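Local coordinates for protein oligopeptide ABC transporter OppAIV (Borrelia burgdorferi B31, PDB 4GL8) that probably binds oligopeptides in the periplasm and hands them to an ABC transporter for uptake, at residues 110-115 and 160-165; 116-121 and 183-188; 291-296 and 304-309; 448-453 and 490-495. One frame throughout, in Å; residues are numbered along the deposited sequence.

Contact 1. Residues 110-115 and 160-165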
loop_
_atom_site.group_PDB
_atom_site.type_symbol
_atom_site.label_atom_id
_atom_site.label_comp_id
_atom_site.label_asym_id
_atom_site.label_seq_id
_atom_site.Cartn_x
_atom_site.Cartn_y
_atom_site.Cartn_z
ATOM N N GLU A 110 -8.937 -25.794 7.052
ATOM C CA GLU A 110 -10.366 -25.455 6.962
ATOM C C GLU A 110 -10.671 -24.077 7.576
ATOM O O GLU A 110 -11.458 -23.310 7.035
ATOM C CB GLU A 110 -11.226 -26.566 7.605
ATOM C CG GLU A 110 -12.737 -26.337 7.549
ATOM C CD GLU A 110 -13.294 -26.380 6.133
ATOM O OE1 GLU A 110 -12.834 -27.174 5.282
ATOM O OE2 GLU A 110 -14.226 -25.618 5.849
ATOM N N GLY A 111 -10.049 -23.747 8.692
ATOM C CA GLY A 111 -10.172 -22.379 9.216
ATOM C C GLY A 111 -9.667 -21.291 8.261
ATOM O O GLY A 111 -10.237 -20.195 8.133
ATOM N N ILE A 112 -8.610 -21.596 7.543
ATOM C CA ILE A 112 -8.085 -20.630 6.613
ATOM C C ILE A 112 -9.019 -20.510 5.410
ATOM O O ILE A 112 -9.313 -19.418 4.900
ATOM C CB ILE A 112 -6.669 -21.016 6.199
ATOM C CG1 ILE A 112 -5.748 -20.925 7.402
ATOM C CG2 ILE A 112 -6.167 -20.108 5.082
ATOM C CD1 ILE A 112 -4.375 -21.499 7.123
ATOM N N ARG A 113 -9.522 -21.640 4.977
ATOM C CA ARG A 113 -10.476 -21.652 3.909
ATOM C C ARG A 113 -11.740 -20.829 4.230
ATOM O O ARG A 113 -12.225 -20.076 3.401
ATOM C CB ARG A 113 -10.828 -23.090 3.619
ATOM C CG ARG A 113 -11.776 -23.222 2.463
ATOM C CD ARG A 113 -12.168 -24.647 2.210
ATOM N NE ARG A 113 -13.435 -24.519 1.546
ATOM C CZ ARG A 113 -14.621 -24.589 2.129
ATOM N NH1 ARG A 113 -14.784 -24.912 3.404
ATOM N NH2 ARG A 113 -15.652 -24.371 1.372
ATOM N N LYS A 114 -12.268 -20.996 5.427
ATOM C CA LYS A 114 -13.421 -20.224 5.928
ATOM C C LYS A 114 -13.117 -18.706 5.977
ATOM O O LYS A 114 -13.983 -17.856 5.696
ATOM C CB LYS A 114 -13.812 -20.759 7.324
ATOM N N SER A 115 -11.867 -18.372 6.290
ATOM C CA SER A 115 -11.400 -17.006 6.213
ATOM C C SER A 115 -11.494 -16.433 4.789
ATOM O O SER A 115 -12.039 -15.319 4.565
ATOM C CB SER A 115 -9.965 -16.924 6.720
ATOM O OG SER A 115 -9.482 -15.616 6.548
ATOM N N LYS A 160 -3.594 -29.962 8.003
ATOM C CA LYS A 160 -2.347 -29.214 7.827
ATOM C C LYS A 160 -2.028 -28.983 6.354
ATOM O O LYS A 160 -0.866 -28.787 6.013
ATOM C CB LYS A 160 -1.180 -29.965 8.453
ATOM C CG LYS A 160 -1.341 -30.379 9.914
ATOM C CD LYS A 160 0.034 -30.781 10.440
ATOM C CE LYS A 160 0.000 -31.912 11.438
ATOM N NZ LYS A 160 -0.157 -31.328 12.801
ATOM N N THR A 161 -3.024 -29.033 5.472
ATOM C CA THR A 161 -2.736 -28.909 4.049
ATOM C C THR A 161 -3.760 -28.070 3.304
ATOM O O THR A 161 -4.952 -28.398 3.243
ATOM C CB THR A 161 -2.580 -30.284 3.387
ATOM O OG1 THR A 161 -1.779 -31.137 4.224
ATOM C CG2 THR A 161 -1.894 -30.146 2.058
ATOM N N LEU A 162 -3.285 -26.979 2.714
ATOM C CA LEU A 162 -4.182 -26.027 2.026
ATOM C C LEU A 162 -3.800 -25.958 0.566
ATOM O O LEU A 162 -2.638 -25.765 0.237
ATOM C CB LEU A 162 -4.096 -24.648 2.655
ATOM C CG LEU A 162 -5.075 -23.632 2.046
ATOM C CD1 LEU A 162 -6.455 -23.812 2.647
ATOM C CD2 LEU A 162 -4.602 -22.219 2.241
ATOM N N GLU A 163 -4.770 -26.143 -0.316
ATOM C CA GLU A 163 -4.491 -26.052 -1.742
ATOM C C GLU A 163 -5.147 -24.815 -2.336
ATOM O O GLU A 163 -6.351 -24.608 -2.152
ATOM C CB GLU A 163 -5.037 -27.283 -2.430
ATOM C CG GLU A 163 -4.618 -27.499 -3.855
ATOM C CD GLU A 163 -5.486 -28.553 -4.529
ATOM O OE1 GLU A 163 -6.683 -28.244 -4.868
ATOM O OE2 GLU A 163 -4.977 -29.690 -4.730
ATOM N N ILE A 164 -4.369 -24.022 -3.059
ATOM C CA ILE A 164 -4.900 -22.889 -3.797
ATOM C C ILE A 164 -4.609 -23.059 -5.293
ATOM O O ILE A 164 -3.434 -23.205 -5.709
ATOM C CB ILE A 164 -4.296 -21.569 -3.312
ATOM C CG1 ILE A 164 -4.596 -21.384 -1.838
ATOM C CG2 ILE A 164 -4.872 -20.394 -4.105
ATOM C CD1 ILE A 164 -4.006 -20.125 -1.270
ATOM N N THR A 165 -5.679 -23.058 -6.076
ATOM C CA THR A 165 -5.613 -23.199 -7.523
ATOM C C THR A 165 -5.764 -21.814 -8.172
ATOM O O THR A 165 -6.757 -21.131 -7.938
ATOM C CB THR A 165 -6.710 -24.175 -8.050
ATOM O OG1 THR A 165 -6.551 -25.441 -7.420
ATOM C CG2 THR A 165 -6.595 -24.407 -9.548
#
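Ile112 and Leu162 meet through single methyl groups, CG2 of the isoleucine lying 3.9 Å from CD2 of the leucine, as their side chains cross obliquely between a helix and a strand. At chi1 -66° the isoleucine holds CG2 anti to the backbone N, and it is this branch methyl that meets the strand. The second leucine methyl, CD1, approaches the helix backbone more loosely, 4.4 Å from the N of Arg113. No hydrogen bond crosses the interface, and its cohesion is that of buried aliphatic groups.

The two elements illustrate a helix laid on a sheet: helix 109-119 packs at strands 161-165 and 154-158 of a five-stranded antiparallel sheet, in which strand 161-165 runs between strands 90-95 and 154-158. Leu162 is held in place by backbone hydrogen bonding to Phe93, and its side chain also reaches Ile64. Ile112 in turn rests on Pro184, which extends the apolar layer beyond the strand.

Arg113 turns its charged end away from the strand, with CG anti to the backbone N (chi1 -177°) and the chain running on along the helix surface. There NH1 forms a salt bridge with Glu110 OE2 at 2.6 Å, the carboxylate oxygen lying at the guanidinium edge and in its plane, although the N-H direction is poor (120°) and the hydrogen bond weak. NH2 finds a second carboxylate in Glu149, with which it forms another salt bridge.

Contact 2. Residues 116-121 and 183-188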
loop_
_atom_site.group_PDB
_atom_site.type_symbol
_atom_site.label_atom_id
_atom_site.label_comp_id
_atom_site.label_asym_id
_atom_site.label_seq_id
_atom_site.Cartn_x
_atom_site.Cartn_y
_atom_site.Cartn_z
ATOM N N TYR A 116 -11.004 -17.190 3.811
ATOM C CA TYR A 116 -11.139 -16.764 2.412
ATOM C C TYR A 116 -12.566 -16.635 1.986
ATOM O O TYR A 116 -12.892 -15.694 1.252
ATOM C CB TYR A 116 -10.368 -17.643 1.439
ATOM C CG TYR A 116 -8.891 -17.359 1.502
ATOM C CD1 TYR A 116 -8.371 -16.157 1.026
ATOM C CD2 TYR A 116 -8.011 -18.273 2.038
ATOM C CE1 TYR A 116 -6.999 -15.890 1.089
ATOM C CE2 TYR A 116 -6.652 -18.011 2.097
ATOM C CZ TYR A 116 -6.153 -16.830 1.621
ATOM O OH TYR A 116 -4.793 -16.592 1.683
ATOM N N LEU A 117 -13.431 -17.509 2.494
ATOM C CA LEU A 117 -14.861 -17.364 2.190
ATOM C C LEU A 117 -15.467 -16.031 2.664
ATOM O O LEU A 117 -16.291 -15.448 1.962
ATOM C CB LEU A 117 -15.681 -18.531 2.740
ATOM C CG LEU A 117 -15.400 -19.945 2.215
ATOM C CD1 LEU A 117 -16.354 -20.886 2.919
ATOM C CD2 LEU A 117 -15.552 -20.088 0.723
ATOM N N ARG A 118 -15.079 -15.550 3.842
ATOM C CA ARG A 118 -15.530 -14.223 4.312
ATOM C C ARG A 118 -15.130 -13.086 3.354
ATOM O O ARG A 118 -15.969 -12.235 3.056
ATOM C CB ARG A 118 -15.001 -13.924 5.727
ATOM C CG ARG A 118 -15.214 -12.482 6.216
ATOM C CD ARG A 118 -14.720 -12.330 7.652
ATOM N NE ARG A 118 -15.081 -11.058 8.266
ATOM C CZ ARG A 118 -14.258 -10.021 8.474
ATOM N NH1 ARG A 118 -12.968 -10.048 8.092
ATOM N NH2 ARG A 118 -14.734 -8.921 9.076
ATOM N N ILE A 119 -13.881 -13.022 2.881
ATOM C CA ILE A 119 -13.510 -11.882 2.037
ATOM C C ILE A 119 -14.184 -11.963 0.668
ATOM O O ILE A 119 -14.365 -10.951 0.012
ATOM C CB ILE A 119 -11.989 -11.669 1.899
ATOM C CG1 ILE A 119 -11.710 -10.310 1.275
ATOM C CG2 ILE A 119 -11.342 -12.784 1.072
ATOM C CD1 ILE A 119 -10.251 -9.926 1.337
ATOM N N LEU A 120 -14.599 -13.166 0.269
ATOM C CA LEU A 120 -15.324 -13.364 -0.985
ATOM C C LEU A 120 -16.826 -13.247 -0.817
ATOM O O LEU A 120 -17.572 -13.515 -1.766
ATOM C CB LEU A 120 -14.968 -14.719 -1.591
ATOM C CG LEU A 120 -13.526 -14.783 -2.105
ATOM C CD1 LEU A 120 -13.049 -16.222 -2.264
ATOM C CD2 LEU A 120 -13.411 -14.045 -3.426
ATOM N N ASP A 121 -17.263 -12.851 0.381
ATOM C CA ASP A 121 -18.638 -12.494 0.640
ATOM C C ASP A 121 -18.827 -11.016 0.341
ATOM O O ASP A 121 -18.179 -10.172 0.951
ATOM C CB ASP A 121 -18.987 -12.736 2.111
ATOM C CG ASP A 121 -20.499 -12.691 2.378
ATOM O OD1 ASP A 121 -21.271 -12.137 1.548
ATOM O OD2 ASP A 121 -20.907 -13.235 3.428
ATOM N N ILE A 183 -4.098 -12.566 4.288
ATOM C CA ILE A 183 -3.738 -13.091 5.605
ATOM C C ILE A 183 -4.987 -13.663 6.264
ATOM O O ILE A 183 -6.002 -12.990 6.320
ATOM C CB ILE A 183 -3.063 -12.015 6.492
ATOM C CG1 ILE A 183 -1.768 -11.571 5.818
ATOM C CG2 ILE A 183 -2.783 -12.572 7.879
ATOM C CD1 ILE A 183 -1.025 -10.450 6.515
ATOM N N PRO A 184 -4.922 -14.917 6.734
ATOM C CA PRO A 184 -6.101 -15.516 7.354
ATOM C C PRO A 184 -6.489 -14.830 8.661
ATOM O O PRO A 184 -5.600 -14.366 9.413
ATOM C CB PRO A 184 -5.669 -16.971 7.622
ATOM C CG PRO A 184 -4.526 -17.201 6.651
ATOM C CD PRO A 184 -3.817 -15.886 6.637
ATOM N N VAL A 185 -7.802 -14.802 8.926
ATOM C CA VAL A 185 -8.347 -14.192 10.140
ATOM C C VAL A 185 -9.160 -15.224 10.914
ATOM O O VAL A 185 -9.606 -16.197 10.328
ATOM C CB VAL A 185 -9.215 -12.958 9.817
ATOM C CG1 VAL A 185 -8.349 -11.836 9.291
ATOM C CG2 VAL A 185 -10.301 -13.303 8.814
ATOM N N PRO A 186 -9.353 -15.015 12.238
ATOM C CA PRO A 186 -9.972 -16.043 13.103
ATOM C C PRO A 186 -11.500 -16.093 13.034
ATOM O O PRO A 186 -12.216 -15.322 13.725
ATOM C CB PRO A 186 -9.505 -15.658 14.507
ATOM C CG PRO A 186 -9.213 -14.194 14.423
ATOM C CD PRO A 186 -8.709 -13.951 13.020
ATOM N N MET A 187 -11.993 -17.038 12.248
ATOM C CA MET A 187 -13.405 -17.071 11.945
ATOM C C MET A 187 -14.285 -17.399 13.134
ATOM O O MET A 187 -15.380 -16.894 13.203
ATOM C CB MET A 187 -13.703 -17.975 10.755
ATOM C CG MET A 187 -13.309 -17.305 9.426
ATOM S SD MET A 187 -13.953 -15.630 9.199
ATOM C CE MET A 187 -15.685 -15.969 8.963
ATOM N N HIS A 188 -13.797 -18.195 14.081
ATOM C CA HIS A 188 -14.563 -18.487 15.308
ATOM C C HIS A 188 -14.881 -17.208 16.110
ATOM O O HIS A 188 -15.971 -17.065 16.700
ATOM C CB HIS A 188 -13.882 -19.605 16.149
ATOM C CG HIS A 188 -12.634 -19.184 16.878
ATOM N ND1 HIS A 188 -11.413 -19.030 16.256
ATOM C CD2 HIS A 188 -12.413 -18.952 18.198
ATOM C CE1 HIS A 188 -10.504 -18.697 17.151
ATOM N NE2 HIS A 188 -11.080 -18.669 18.339
#
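Arg118 sets CG anti to its own backbone N (chi1 170°) and runs extended from CG to NE, whereas Met187 bends at both chi2 (-51°) and chi3 (-71°), so that a straight chain meets a folded one at a slant. The bend brings the thioether back against the arginine methylenes. Met187 SD lies 3.7 Å from Arg118 CD, and the terminal methyl CE sits 3.9 Å from Arg118 CB, so SD and CE together lie against the CB and CD methylenes of the arginine. Further out, CG2 of Val185 comes within 4.3 Å of Arg118 NH1, neither squarely over the guanidinium nor at its rim.

The contact joins the C-terminal part of helix 109-119 to the segment 183-188, which enters helix 187-193 through Pro186 at the N-cap position. Val185 is fixed to the same long helix about one turn earlier by the hydrogen bond between its backbone N and the hydroxyl of Ser115, and both Val185 and Arg118 touch Ile190 of helix 187-193. At the tip of the arginine, the guanidinium makes a salt bridge through NH2 with Asp44 and a hydrogen bond through NH1 with Gln46.

The example shows how one arginine can serve two environments. Its methylenes pack against the sulfur and terminal methyl of Met187 without any hydrogen bond between the segments, while its charge is probably offset by Asp44 elsewhere in the chain; the polar partners at the tip and the packing along the stem fit the same extended chain.

Contact 3. Residues 291-296 and 304-309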
loop_
_atom_site.group_PDB
_atom_site.type_symbol
_atom_site.label_atom_id
_atom_site.label_comp_id
_atom_site.label_asym_id
_atom_site.label_seq_id
_atom_site.Cartn_x
_atom_site.Cartn_y
_atom_site.Cartn_z
ATOM N N TYR A 291 -0.792 12.566 -8.246
ATOM C CA TYR A 291 -2.049 13.237 -7.894
ATOM C C TYR A 291 -3.156 12.664 -8.763
ATOM O O TYR A 291 -3.045 12.691 -9.985
ATOM C CB TYR A 291 -1.905 14.766 -8.089
ATOM C CG TYR A 291 -1.397 15.507 -6.862
ATOM C CD1 TYR A 291 -0.482 14.941 -5.994
ATOM C CD2 TYR A 291 -1.858 16.787 -6.572
ATOM C CE1 TYR A 291 -0.062 15.624 -4.849
ATOM C CE2 TYR A 291 -1.426 17.478 -5.461
ATOM C CZ TYR A 291 -0.534 16.891 -4.592
ATOM O OH TYR A 291 -0.141 17.620 -3.485
ATOM N N SER A 292 -4.199 12.118 -8.147
ATOM C CA SER A 292 -5.352 11.621 -8.882
ATOM C C SER A 292 -6.285 12.749 -9.276
ATOM O O SER A 292 -6.324 13.815 -8.614
ATOM C CB SER A 292 -6.155 10.655 -8.035
ATOM O OG SER A 292 -5.394 9.578 -7.547
ATOM N N LEU A 293 -7.052 12.472 -10.332
ATOM C CA LEU A 293 -7.916 13.442 -10.992
ATOM C C LEU A 293 -9.268 12.773 -11.199
ATOM O O LEU A 293 -9.339 11.701 -11.770
ATOM C CB LEU A 293 -7.327 13.894 -12.329
ATOM C CG LEU A 293 -5.901 14.434 -12.254
ATOM C CD1 LEU A 293 -5.300 14.562 -13.635
ATOM C CD2 LEU A 293 -5.791 15.757 -11.526
ATOM N N ASN A 294 -10.329 13.391 -10.703
ATOM C CA ASN A 294 -11.664 12.870 -10.840
ATOM C C ASN A 294 -12.165 13.167 -12.249
ATOM O O ASN A 294 -12.462 14.319 -12.583
ATOM C CB ASN A 294 -12.589 13.452 -9.767
ATOM C CG ASN A 294 -13.929 12.706 -9.696
ATOM O OD1 ASN A 294 -14.463 12.263 -10.711
ATOM N ND2 ASN A 294 -14.478 12.588 -8.504
ATOM N N MET A 295 -12.260 12.116 -13.072
ATOM C CA MET A 295 -12.655 12.263 -14.473
ATOM C C MET A 295 -14.083 12.737 -14.626
ATOM O O MET A 295 -14.453 13.142 -15.709
ATOM C CB MET A 295 -12.579 10.938 -15.237
ATOM C CG MET A 295 -11.261 10.214 -15.165
ATOM S SD MET A 295 -9.972 11.169 -15.961
ATOM C CE MET A 295 -8.713 9.939 -16.009
ATOM N N LYS A 296 -14.884 12.634 -13.568
ATOM C CA LYS A 296 -16.258 13.121 -13.574
ATOM C C LYS A 296 -16.335 14.591 -13.153
ATOM O O LYS A 296 -17.427 15.125 -13.080
ATOM C CB LYS A 296 -17.173 12.307 -12.629
ATOM C CG LYS A 296 -16.978 10.790 -12.583
ATOM C CD LYS A 296 -17.275 10.108 -13.912
ATOM C CE LYS A 296 -18.771 10.032 -14.160
ATOM N NZ LYS A 296 -19.113 10.517 -15.532
ATOM N N LYS A 304 -6.264 17.376 -22.532
ATOM C CA LYS A 304 -5.413 18.557 -22.601
ATOM C C LYS A 304 -5.237 19.263 -21.273
ATOM O O LYS A 304 -4.140 19.731 -20.978
ATOM C CB LYS A 304 -5.970 19.579 -23.612
ATOM C CG LYS A 304 -5.906 19.104 -25.054
ATOM C CD LYS A 304 -5.938 20.272 -26.007
ATOM C CE LYS A 304 -5.703 19.792 -27.429
ATOM N NZ LYS A 304 -7.013 19.375 -27.994
ATOM N N VAL A 305 -6.315 19.369 -20.491
ATOM C CA VAL A 305 -6.202 19.920 -19.137
ATOM C C VAL A 305 -5.309 19.000 -18.279
ATOM O O VAL A 305 -4.358 19.447 -17.648
ATOM C CB VAL A 305 -7.578 20.125 -18.494
ATOM C CG1 VAL A 305 -7.463 20.359 -16.995
ATOM C CG2 VAL A 305 -8.285 21.314 -19.131
ATOM N N ARG A 306 -5.601 17.711 -18.293
ATOM C CA ARG A 306 -4.808 16.747 -17.520
ATOM C C ARG A 306 -3.321 16.812 -17.901
ATOM O O ARG A 306 -2.440 16.805 -17.038
ATOM C CB ARG A 306 -5.363 15.318 -17.692
ATOM C CG ARG A 306 -6.787 15.174 -17.208
ATOM C CD ARG A 306 -7.222 13.745 -16.994
ATOM N NE ARG A 306 -7.084 12.947 -18.195
ATOM C CZ ARG A 306 -8.044 12.725 -19.091
ATOM N NH1 ARG A 306 -7.787 11.960 -20.135
ATOM N NH2 ARG A 306 -9.237 13.280 -18.978
ATOM N N LYS A 307 -3.047 16.933 -19.184
ATOM C CA LYS A 307 -1.662 16.999 -19.687
ATOM C C LYS A 307 -0.947 18.290 -19.226
ATOM O O LYS A 307 0.193 18.252 -18.771
ATOM C CB LYS A 307 -1.725 16.947 -21.210
ATOM C CG LYS A 307 -0.493 16.469 -21.905
ATOM C CD LYS A 307 -0.790 16.008 -23.342
ATOM C CE LYS A 307 0.550 15.986 -24.094
ATOM N NZ LYS A 307 0.540 15.502 -25.511
ATOM N N ALA A 308 -1.640 19.416 -19.370
ATOM C CA ALA A 308 -1.198 20.728 -18.870
ATOM C C ALA A 308 -0.823 20.690 -17.404
ATOM O O ALA A 308 0.218 21.168 -17.044
ATOM C CB ALA A 308 -2.260 21.782 -19.102
ATOM N N LEU A 309 -1.674 20.117 -16.569
ATOM C CA LEU A 309 -1.367 20.014 -15.148
ATOM C C LEU A 309 -0.106 19.182 -14.955
ATOM O O LEU A 309 0.751 19.517 -14.147
ATOM C CB LEU A 309 -2.530 19.380 -14.372
ATOM C CG LEU A 309 -3.896 20.086 -14.447
ATOM C CD1 LEU A 309 -4.971 19.225 -13.803
ATOM C CD2 LEU A 309 -3.878 21.485 -13.842
#
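A thioether lies over the face of a buried guanidinium: Met295 SD is 3.8 Å from Arg306 NH2, and the methyl CE stands above the same group near its rim. The two side chains cross at about a right angle. This is a strand-loop-helix unit, in which strand 287-293 leads through a short connection into helix 303-311 and the helix returns to pack on the end of the strand. Met295 reaches the arginine by bending at chi2 (-65°), and Arg306 bends at chi3 (-57°). The guanidinium is steadied by main-chain oxygens: NH1 is hydrogen-bonded to Asp489 O and NH2 to Leu300 O, with a weak bond from NE to Phe490 O.

The loop that carries Met295 is shaped by an Asx turn, in which Asn294 OD1 accepts from the backbone N of Lys296 at 2.9 Å, while Asn294 ND2 is tied to Tyr420 O.

Deeper in, Leu293 supplies the apolar part of the contact with both its branches. CD1 rests on the arginine stem, 3.9 Å from Arg306 CG, and CD2 touches the next turn of the helix, 4.2 Å from Leu309 CD1.

Contact 4. Residues 448-453 and 490-495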
loop_
_atom_site.group_PDB
_atom_site.type_symbol
_atom_site.label_atom_id
_atom_site.label_comp_id
_atom_site.label_asym_id
_atom_site.label_seq_id
_atom_site.Cartn_x
_atom_site.Cartn_y
_atom_site.Cartn_z
ATOM N N PHE A 448 -8.699 3.193 -6.309
ATOM C CA PHE A 448 -7.315 3.374 -5.853
ATOM C C PHE A 448 -6.444 4.251 -6.751
ATOM O O PHE A 448 -5.250 4.463 -6.453
ATOM C CB PHE A 448 -6.660 1.995 -5.624
ATOM C CG PHE A 448 -7.404 1.151 -4.630
ATOM C CD1 PHE A 448 -7.556 1.581 -3.316
ATOM C CD2 PHE A 448 -8.010 -0.038 -5.007
ATOM C CE1 PHE A 448 -8.277 0.826 -2.379
ATOM C CE2 PHE A 448 -8.741 -0.797 -4.084
ATOM C CZ PHE A 448 -8.888 -0.356 -2.766
ATOM N N SER A 449 -7.017 4.794 -7.817
ATOM C CA SER A 449 -6.274 5.718 -8.668
ATOM C C SER A 449 -7.132 6.953 -8.950
ATOM O O SER A 449 -7.395 7.715 -8.048
ATOM C CB SER A 449 -5.795 5.028 -9.958
ATOM O OG SER A 449 -6.888 4.541 -10.719
ATOM N N SER A 450 -7.592 7.119 -10.192
ATOM C CA SER A 450 -8.312 8.311 -10.606
ATOM C C SER A 450 -9.739 7.946 -10.911
ATOM O O SER A 450 -10.018 7.161 -11.825
ATOM C CB SER A 450 -7.666 8.929 -11.836
ATOM O OG SER A 450 -6.528 9.684 -11.477
ATOM N N TYR A 451 -10.650 8.533 -10.154
ATOM C CA TYR A 451 -12.023 8.093 -10.157
ATOM C C TYR A 451 -12.596 8.244 -11.547
ATOM O O TYR A 451 -12.483 9.304 -12.152
ATOM C CB TYR A 451 -12.828 8.913 -9.170
ATOM C CG TYR A 451 -14.152 8.309 -8.859
ATOM C CD1 TYR A 451 -14.255 7.261 -7.945
ATOM C CD2 TYR A 451 -15.297 8.760 -9.480
ATOM C CE1 TYR A 451 -15.477 6.691 -7.649
ATOM C CE2 TYR A 451 -16.529 8.205 -9.185
ATOM C CZ TYR A 451 -16.600 7.166 -8.266
ATOM O OH TYR A 451 -17.803 6.597 -7.979
ATOM N N GLY A 452 -13.129 7.147 -12.061
ATOM C CA GLY A 452 -13.871 7.138 -13.342
ATOM C C GLY A 452 -13.017 6.939 -14.586
ATOM O O GLY A 452 -13.518 7.070 -15.709
ATOM N N TYR A 453 -11.727 6.639 -14.414
ATOM C CA TYR A 453 -10.896 6.386 -15.573
ATOM C C TYR A 453 -11.275 5.019 -16.123
ATOM O O TYR A 453 -11.486 4.060 -15.369
ATOM C CB TYR A 453 -9.409 6.453 -15.244
ATOM C CG TYR A 453 -8.527 6.108 -16.433
ATOM C CD1 TYR A 453 -8.462 6.926 -17.546
ATOM C CD2 TYR A 453 -7.766 4.958 -16.433
ATOM C CE1 TYR A 453 -7.663 6.595 -18.631
ATOM C CE2 TYR A 453 -6.946 4.629 -17.504
ATOM C CZ TYR A 453 -6.902 5.447 -18.602
ATOM O OH TYR A 453 -6.098 5.083 -19.675
ATOM N N PHE A 490 -3.005 10.410 -19.448
ATOM C CA PHE A 490 -2.743 11.177 -18.241
ATOM C C PHE A 490 -3.908 11.131 -17.221
ATOM O O PHE A 490 -4.414 12.179 -16.812
ATOM C CB PHE A 490 -2.429 12.643 -18.592
ATOM C CG PHE A 490 -1.159 12.827 -19.385
ATOM C CD1 PHE A 490 0.042 13.126 -18.742
ATOM C CD2 PHE A 490 -1.157 12.678 -20.758
ATOM C CE1 PHE A 490 1.220 13.286 -19.460
ATOM C CE2 PHE A 490 0.016 12.833 -21.483
ATOM C CZ PHE A 490 1.217 13.137 -20.827
ATOM N N PRO A 491 -4.344 9.929 -16.815
ATOM C CA PRO A 491 -5.352 9.885 -15.759
ATOM C C PRO A 491 -4.894 10.492 -14.443
ATOM O O PRO A 491 -5.713 10.920 -13.624
ATOM C CB PRO A 491 -5.606 8.369 -15.556
ATOM C CG PRO A 491 -4.392 7.701 -16.066
ATOM C CD PRO A 491 -3.887 8.582 -17.198
ATOM N N ALA A 492 -3.585 10.517 -14.230
ATOM C CA ALA A 492 -3.034 11.128 -13.059
ATOM C C ALA A 492 -1.788 11.942 -13.434
ATOM O O ALA A 492 -1.202 11.790 -14.506
ATOM C CB ALA A 492 -2.695 10.044 -12.042
ATOM N N VAL A 493 -1.421 12.829 -12.531
ATOM C CA VAL A 493 -0.164 13.543 -12.577
ATOM C C VAL A 493 0.835 12.714 -11.787
ATOM O O VAL A 493 0.836 12.723 -10.574
ATOM C CB VAL A 493 -0.334 14.941 -11.985
ATOM C CG1 VAL A 493 0.975 15.700 -12.007
ATOM C CG2 VAL A 493 -1.415 15.681 -12.758
ATOM N N PHE A 494 1.642 11.937 -12.492
ATOM C CA PHE A 494 2.647 11.094 -11.867
ATOM C C PHE A 494 3.869 11.946 -11.544
ATOM O O PHE A 494 4.375 12.687 -12.402
ATOM C CB PHE A 494 3.025 9.942 -12.800
ATOM C CG PHE A 494 1.877 9.031 -13.117
ATOM C CD1 PHE A 494 1.486 8.067 -12.221
ATOM C CD2 PHE A 494 1.179 9.155 -14.307
ATOM C CE1 PHE A 494 0.416 7.227 -12.515
ATOM C CE2 PHE A 494 0.124 8.316 -14.617
ATOM C CZ PHE A 494 -0.278 7.363 -13.714
ATOM N N LEU A 495 4.357 11.806 -10.322
ATOM C CA LEU A 495 5.353 12.715 -9.787
ATOM C C LEU A 495 6.717 12.106 -9.476
ATOM O O LEU A 495 7.741 12.620 -9.910
ATOM C CB LEU A 495 4.804 13.373 -8.515
ATOM C CG LEU A 495 3.633 14.341 -8.736
ATOM C CD1 LEU A 495 3.014 14.742 -7.418
ATOM C CD2 LEU A 495 4.090 15.571 -9.469
#
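Ser450 and Tyr453, which bound a type II beta turn closed by Tyr453 N to Ser450 O at 3.1 Å and carrying Gly452 at positive phi (88°), face Pro491, which follows the positive-phi residue Phe490 at the exit of a helix. Ser450 makes the polar link. Its OG donates to Pro491 O across 2.6 Å, but the hydroxyl approaches from over the carbonyl group, 53° off its plane, rather than along a lone-pair direction. The same OG accepts from Leu293 N, so the buried hydroxyl bonds at once to a strand amide and a loop carbonyl. Beside it Ala492 CB packs 3.9 Å from Ser450 OG.

Tyr453 supplies the apolar link. With CG anti to the backbone N (chi1 177°), its ring swings across to the proline, and Pro491 CB sits over one ring face 3.9 Å from the Tyr453 ring centroid, a CH-pi contact. The phenol OH is hydrogen-bonded to Asp489, two residues before that proline, so ring and hydroxyl grip the same bend.

The bend joins helix 471-489 to strand 492-504, and Ile484 and Ile485 of that helix touch the Tyr453 side chain. Strand 287-293 pairs antiparallel with strand 492-504; from it Ser292 touches Ser450 and Phe290 touches Ala492.

In the fold
The four contacts form two clusters. Contacts 1 and 2, with centres about 10 Å apart, share helix 109-119 and interlace along the chain, their segments alternating. Contacts 3 and 4 follow in series, about 7 Å apart between centres, and meet where strands 287-293 and 492-504 run side by side, with Tyr291 N bonded to Val493 O. Centre to centre the two clusters are about 31 to 43 Å apart, the longest span being that between contacts 1 and 3, which lie on opposite sides of the chain's centre. This is consistent with the multidomain architecture of OppA-like proteins, in which separate lobes surround the peptide site.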